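Local coordinates for lipoprotein (Mycoplasma mycoides subsp. capri, PDB 7ADK) that probably acts as a peptidase of the PA clan and, as a lipoprotein, is presumably held at the mycoplasma cell surface, at residues B[443-448]-B[543-548]; B[428-433]-B[835-840]. One frame throughout, in Å; residues are numbered along the deposited sequence.

Contact 1: B[443-448]-B[543-548]; sequences FYFGTN and VEVDFA
Glu544 runs alongside Tyr444 across an antiparallel strand pair, both side chains pointing the same way. From the start of the glutamate chain, Glu544 CB lies 3.7 Å from Tyr444 CE2. Glu544 CG, placed by a first torsion that sets it anti to the backbone N (chi1 179°), keeps to the same side of the ring at 3.6 Å from Tyr444 CE2. The extended chain then brings CD abreast of the phenol oxygen, and at the tip Glu544 OE2 accepts a hydrogen bond from Tyr444 OH of 2.7 Å. The hydroxyl reaches OE2 on its anti side, 21° out of the carboxylate plane. Tyr832 OH bonds the same oxygen, so two phenols share OE2 of this buried carboxylate.

Tyr444 and Glu544 form a non-hydrogen-bonded pair. On either side of it, Phe443 with Val545 and Phe445 with Val543 are hydrogen-bonded pairs, each with two backbone bonds. These four residues turn to the other face of the sheet, where Phe445 CE1 rests 3.9 Å from Val545 CG2. Where the second strand passes into a 3-10 turn, the Phe547 ring receives Phe443 CD1 at its edge, and Ile579 of helix 575-582 packs on both phenylalanines. An antiparallel pair of this kind within a larger antiparallel sheet is consistent with the beta-barrel architecture of PA-clan peptidases.

Contact 2: B[428-433]-B[835-840]; sequences IMDYLD and KKSALF
Met429 meets Leu839 mainly through its backbone, its carbonyl O lying 3.8 Å from Leu839 CG. Asp430, next along the strand, accepts two of the four hydrogen bonds across the contact. The first torsion (chi1 -166°) swings the carboxylate away from its own backbone N, toward the turn at 837-840: Asp430 OD2 accepts a 2.7 Å hydrogen bond from Ser837 OG on the syn side, 30° out of the carboxylate plane, and Tyr824 OH bonds the same oxygen. Asp430 OD1 takes the N-H of Leu839 from well above the carboxylate plane, at 3.0 Å from Leu839 N. Tyr431 contributes both its carbonyl and its ring. Ala838 N donates to Tyr431 O at 3.0 Å, while the Ala838 methyl sits centrally over one ring face in a CH-pi contact, CB 3.6 Å from the centroid. Leu432 CD1 lies 3.6 Å from Lys836 O, and Asp433 N bonds that same carbonyl oxygen from above its plane.

Met828 of helix 824-831 packs on Asp430, Leu432 and Ser837. Along the edge away from 836-837, strand 421-433 pairs with strand 442-447, where Met429 and Asp430 together face Tyr444 in a classic beta bulge.

The two contacts lie side by side in one antiparallel sheet, their centres about 11 Å apart. Within this larger sheet, four strands neighbour one another in the order 836-837, 421-433, 442-447, 541-546; contact 2 joins the first two and contact 1 the last two. The middle pair closes through Tyr444 N to Asp430 O, 2.9 Å, and Tyr444 O to Met429 N, 3.0 Å, both probable hydrogen bonds. Along the chain, strand 421-433 is followed directly by 442-447; 541-546 comes after several further strands and 836-837 almost 300 residues later, so contact 1 is nested inside the loop that contact 2 closes. The chain's late segment is thereby joined to the sheet of the probable peptidase domain.

Contact 1: B[443-448]-B[543-548]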
loop_
_atom_site.group_PDB
_atom_site.type_symbol
_atom_site.label_atom_id
_atom_site.label_comp_id
_atom_site.label_asym_id
_atom_site.label_seq_id
_atom_site.Cartn_x
_atom_site.Cartn_y
_atom_site.Cartn_z
ATOM N N PHE B 443 -28.208 -1.146 19.179
ATOM C CA PHE B 443 -26.976 -0.373 19.360
ATOM C C PHE B 443 -27.040 0.978 18.657
ATOM O O PHE B 443 -27.679 1.107 17.619
ATOM C CB PHE B 443 -25.779 -1.166 18.837
ATOM C CG PHE B 443 -25.373 -2.330 19.709
ATOM C CD1 PHE B 443 -26.057 -3.548 19.636
ATOM C CD2 PHE B 443 -24.308 -2.187 20.601
ATOM C CE1 PHE B 443 -25.654 -4.632 20.418
ATOM C CE2 PHE B 443 -23.894 -3.272 21.383
ATOM C CZ PHE B 443 -24.562 -4.495 21.281
ATOM N N TYR B 444 -26.348 1.971 19.215
ATOM C CA TYR B 444 -26.287 3.346 18.742
ATOM C C TYR B 444 -24.852 3.734 18.442
ATOM O O TYR B 444 -23.933 3.464 19.221
ATOM C CB TYR B 444 -26.928 4.304 19.743
ATOM C CG TYR B 444 -28.337 3.923 20.101
ATOM C CD1 TYR B 444 -28.562 2.934 21.066
ATOM C CD2 TYR B 444 -29.418 4.474 19.400
ATOM C CE1 TYR B 444 -29.850 2.424 21.263
ATOM C CE2 TYR B 444 -30.712 3.991 19.634
ATOM C CZ TYR B 444 -30.927 2.933 20.523
ATOM O OH TYR B 444 -32.151 2.366 20.611
ATOM N N PHE B 445 -24.660 4.312 17.264
ATOM C CA PHE B 445 -23.367 4.628 16.684
ATOM C C PHE B 445 -23.249 6.138 16.406
ATOM O O PHE B 445 -24.108 6.706 15.757
ATOM C CB PHE B 445 -23.189 3.819 15.401
ATOM C CG PHE B 445 -23.070 2.307 15.581
ATOM C CD1 PHE B 445 -24.203 1.482 15.702
ATOM C CD2 PHE B 445 -21.791 1.719 15.584
ATOM C CE1 PHE B 445 -24.055 0.093 15.860
ATOM C CE2 PHE B 445 -21.638 0.329 15.713
ATOM C CZ PHE B 445 -22.768 -0.483 15.858
ATOM N N GLY B 446 -22.196 6.783 16.908
ATOM C CA GLY B 446 -21.869 8.159 16.597
ATOM C C GLY B 446 -21.174 8.254 15.257
ATOM O O GLY B 446 -20.304 7.461 14.925
ATOM N N THR B 447 -21.565 9.208 14.435
ATOM C CA THR B 447 -21.022 9.446 13.098
ATOM C C THR B 447 -21.201 10.925 12.773
ATOM O O THR B 447 -21.512 11.712 13.673
ATOM C CB THR B 447 -21.681 8.489 12.073
ATOM O OG1 THR B 447 -20.993 8.559 10.860
ATOM C CG2 THR B 447 -23.158 8.766 11.798
ATOM N N ASN B 448 -21.068 11.332 11.518
ATOM C CA ASN B 448 -21.417 12.677 11.077
ATOM C C ASN B 448 -22.575 12.722 10.074
ATOM O O ASN B 448 -22.927 11.746 9.427
ATOM C CB ASN B 448 -20.175 13.437 10.656
ATOM C CG ASN B 448 -19.560 12.904 9.412
ATOM O OD1 ASN B 448 -19.333 11.724 9.252
ATOM N ND2 ASN B 448 -19.297 13.761 8.478
ATOM N N VAL B 543 -26.761 7.029 14.726
ATOM C CA VAL B 543 -27.460 5.975 13.990
ATOM C C VAL B 543 -27.755 4.781 14.889
ATOM O O VAL B 543 -26.879 4.252 15.559
ATOM C CB VAL B 543 -26.628 5.525 12.772
ATOM C CG1 VAL B 543 -27.226 4.292 12.077
ATOM C CG2 VAL B 543 -26.515 6.674 11.769
ATOM N N GLU B 544 -28.991 4.323 14.880
ATOM C CA GLU B 544 -29.444 3.095 15.525
ATOM C C GLU B 544 -29.344 1.909 14.560
ATOM O O GLU B 544 -29.743 2.006 13.401
ATOM C CB GLU B 544 -30.873 3.322 16.016
ATOM C CG GLU B 544 -31.516 2.116 16.704
ATOM C CD GLU B 544 -32.986 2.380 17.062
ATOM O OE1 GLU B 544 -33.852 2.179 16.186
ATOM O OE2 GLU B 544 -33.283 2.727 18.229
ATOM N N VAL B 545 -28.839 0.784 15.053
ATOM C CA VAL B 545 -28.857 -0.504 14.369
ATOM C C VAL B 545 -29.480 -1.559 15.280
ATOM O O VAL B 545 -28.987 -1.815 16.379
ATOM C CB VAL B 545 -27.451 -0.899 13.901
ATOM C CG1 VAL B 545 -27.504 -2.184 13.104
ATOM C CG2 VAL B 545 -26.793 0.154 13.019
ATOM N N ASP B 546 -30.564 -2.193 14.834
ATOM C CA ASP B 546 -31.282 -3.226 15.590
ATOM C C ASP B 546 -30.966 -4.621 15.038
ATOM O O ASP B 546 -31.610 -5.109 14.110
ATOM C CB ASP B 546 -32.780 -2.888 15.605
ATOM C CG ASP B 546 -33.627 -3.760 16.545
ATOM O OD1 ASP B 546 -33.164 -4.814 17.015
ATOM O OD2 ASP B 546 -34.758 -3.329 16.855
ATOM N N PHE B 547 -29.916 -5.261 15.578
ATOM C CA PHE B 547 -29.443 -6.543 15.050
ATOM C C PHE B 547 -30.441 -7.694 15.251
ATOM O O PHE B 547 -30.435 -8.641 14.467
ATOM C CB PHE B 547 -28.097 -6.904 15.676
ATOM C CG PHE B 547 -26.965 -5.976 15.297
ATOM C CD1 PHE B 547 -26.492 -5.979 13.967
ATOM C CD2 PHE B 547 -26.395 -5.123 16.250
ATOM C CE1 PHE B 547 -25.443 -5.118 13.601
ATOM C CE2 PHE B 547 -25.336 -4.269 15.885
ATOM C CZ PHE B 547 -24.873 -4.270 14.559
ATOM N N ALA B 548 -31.360 -7.603 16.227
ATOM C CA ALA B 548 -32.426 -8.586 16.414
ATOM C C ALA B 548 -33.458 -8.589 15.268
ATOM O O ALA B 548 -34.235 -9.539 15.139
ATOM C CB ALA B 548 -33.104 -8.350 17.752
#

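Contact 2: B[428-433]-B[835-840]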
loop_
_atom_site.group_PDB
_atom_site.type_symbol
_atom_site.label_atom_id
_atom_site.label_comp_id
_atom_site.label_asym_id
_atom_site.label_seq_id
_atom_site.Cartn_x
_atom_site.Cartn_y
_atom_site.Cartn_z
ATOM N N ILE B 428 -19.142 2.836 18.094
ATOM C CA ILE B 428 -20.155 2.357 19.024
ATOM C C ILE B 428 -20.152 3.292 20.246
ATOM O O ILE B 428 -19.109 3.498 20.868
ATOM C CB ILE B 428 -19.879 0.867 19.321
ATOM C CG1 ILE B 428 -21.134 0.127 19.787
ATOM C CG2 ILE B 428 -18.703 0.608 20.276
ATOM C CD1 ILE B 428 -20.956 -1.387 19.596
ATOM N N MET B 429 -21.297 3.885 20.589
ATOM C CA MET B 429 -21.399 4.743 21.764
ATOM C C MET B 429 -22.319 4.183 22.841
ATOM O O MET B 429 -22.018 4.315 24.019
ATOM C CB MET B 429 -21.738 6.178 21.366
ATOM C CG MET B 429 -23.189 6.450 20.973
ATOM S SD MET B 429 -23.675 8.182 21.146
ATOM C CE MET B 429 -22.837 8.860 19.721
ATOM N N ASP B 430 -23.411 3.514 22.481
ATOM C CA ASP B 430 -24.453 3.143 23.433
ATOM C C ASP B 430 -25.239 1.898 22.986
ATOM O O ASP B 430 -25.189 1.492 21.824
ATOM C CB ASP B 430 -25.356 4.369 23.649
ATOM C CG ASP B 430 -26.285 4.289 24.850
ATOM O OD1 ASP B 430 -26.026 3.491 25.759
ATOM O OD2 ASP B 430 -27.287 5.035 24.891
ATOM N N TYR B 431 -25.985 1.301 23.910
ATOM C CA TYR B 431 -27.016 0.306 23.630
ATOM C C TYR B 431 -28.205 0.437 24.586
ATOM O O TYR B 431 -28.042 0.712 25.769
ATOM C CB TYR B 431 -26.442 -1.113 23.628
ATOM C CG TYR B 431 -25.718 -1.585 24.874
ATOM C CD1 TYR B 431 -26.428 -2.050 25.995
ATOM C CD2 TYR B 431 -24.315 -1.630 24.872
ATOM C CE1 TYR B 431 -25.737 -2.579 27.095
ATOM C CE2 TYR B 431 -23.616 -2.144 25.970
ATOM C CZ TYR B 431 -24.328 -2.630 27.080
ATOM O OH TYR B 431 -23.645 -3.108 28.142
ATOM N N LEU B 432 -29.405 0.193 24.070
ATOM C CA LEU B 432 -30.634 0.164 24.855
ATOM C C LEU B 432 -30.596 -1.064 25.763
ATOM O O LEU B 432 -30.250 -2.147 25.304
ATOM C CB LEU B 432 -31.813 0.154 23.875
ATOM C CG LEU B 432 -33.209 0.107 24.492
ATOM C CD1 LEU B 432 -33.552 1.364 25.273
ATOM C CD2 LEU B 432 -34.231 -0.040 23.383
ATOM N N ASP B 433 -30.900 -0.916 27.046
ATOM C CA ASP B 433 -30.683 -1.965 28.042
ATOM C C ASP B 433 -32.004 -2.499 28.621
ATOM O O ASP B 433 -32.541 -1.957 29.587
ATOM C CB ASP B 433 -29.684 -1.446 29.087
ATOM C CG ASP B 433 -29.190 -2.538 30.035
ATOM O OD1 ASP B 433 -29.716 -3.661 29.992
ATOM O OD2 ASP B 433 -28.233 -2.288 30.795
ATOM N N LYS B 835 -37.098 3.409 30.027
ATOM C CA LYS B 835 -36.040 2.383 29.869
ATOM C C LYS B 835 -34.621 2.887 30.205
ATOM O O LYS B 835 -34.378 4.084 30.262
ATOM C CB LYS B 835 -36.123 1.751 28.462
ATOM C CG LYS B 835 -37.485 1.138 28.099
ATOM C CD LYS B 835 -37.965 0.068 29.079
ATOM C CE LYS B 835 -39.336 -0.503 28.762
ATOM N NZ LYS B 835 -39.431 -1.299 27.600
ATOM N N LYS B 836 -33.679 1.971 30.426
ATOM C CA LYS B 836 -32.247 2.210 30.706
ATOM C C LYS B 836 -31.376 2.117 29.440
ATOM O O LYS B 836 -31.807 1.596 28.416
ATOM C CB LYS B 836 -31.758 1.224 31.779
ATOM C CG LYS B 836 -32.446 1.420 33.138
ATOM C CD LYS B 836 -31.977 0.387 34.172
ATOM C CE LYS B 836 -32.567 0.603 35.574
ATOM N NZ LYS B 836 -34.010 0.318 35.631
ATOM N N SER B 837 -30.137 2.601 29.506
ATOM C CA SER B 837 -29.151 2.586 28.412
ATOM C C SER B 837 -27.738 2.397 28.965
ATOM O O SER B 837 -27.517 2.700 30.133
ATOM C CB SER B 837 -29.200 3.906 27.648
ATOM O OG SER B 837 -29.194 3.692 26.268
ATOM N N ALA B 838 -26.751 1.977 28.179
ATOM C CA ALA B 838 -25.378 1.839 28.664
ATOM C C ALA B 838 -24.734 3.177 29.108
ATOM O O ALA B 838 -24.001 3.198 30.095
ATOM C CB ALA B 838 -24.547 1.133 27.600
ATOM N N LEU B 839 -25.025 4.295 28.434
ATOM C CA LEU B 839 -24.672 5.651 28.891
ATOM C C LEU B 839 -25.599 6.216 29.981
ATOM O O LEU B 839 -25.200 7.107 30.722
ATOM C CB LEU B 839 -24.677 6.625 27.699
ATOM C CG LEU B 839 -23.526 6.477 26.705
ATOM C CD1 LEU B 839 -23.706 7.482 25.582
ATOM C CD2 LEU B 839 -22.176 6.742 27.334
ATOM N N PHE B 840 -26.829 5.727 30.078
ATOM C CA PHE B 840 -27.916 6.291 30.877
ATOM C C PHE B 840 -28.525 5.214 31.781
ATOM O O PHE B 840 -29.680 4.827 31.638
ATOM C CB PHE B 840 -28.924 6.998 29.951
ATOM C CG PHE B 840 -28.336 8.155 29.161
ATOM C CD1 PHE B 840 -28.129 9.391 29.790
ATOM C CD2 PHE B 840 -27.959 8.003 27.814
ATOM C CE1 PHE B 840 -27.528 10.451 29.093
ATOM C CE2 PHE B 840 -27.366 9.068 27.120
ATOM C CZ PHE B 840 -27.143 10.291 27.757
#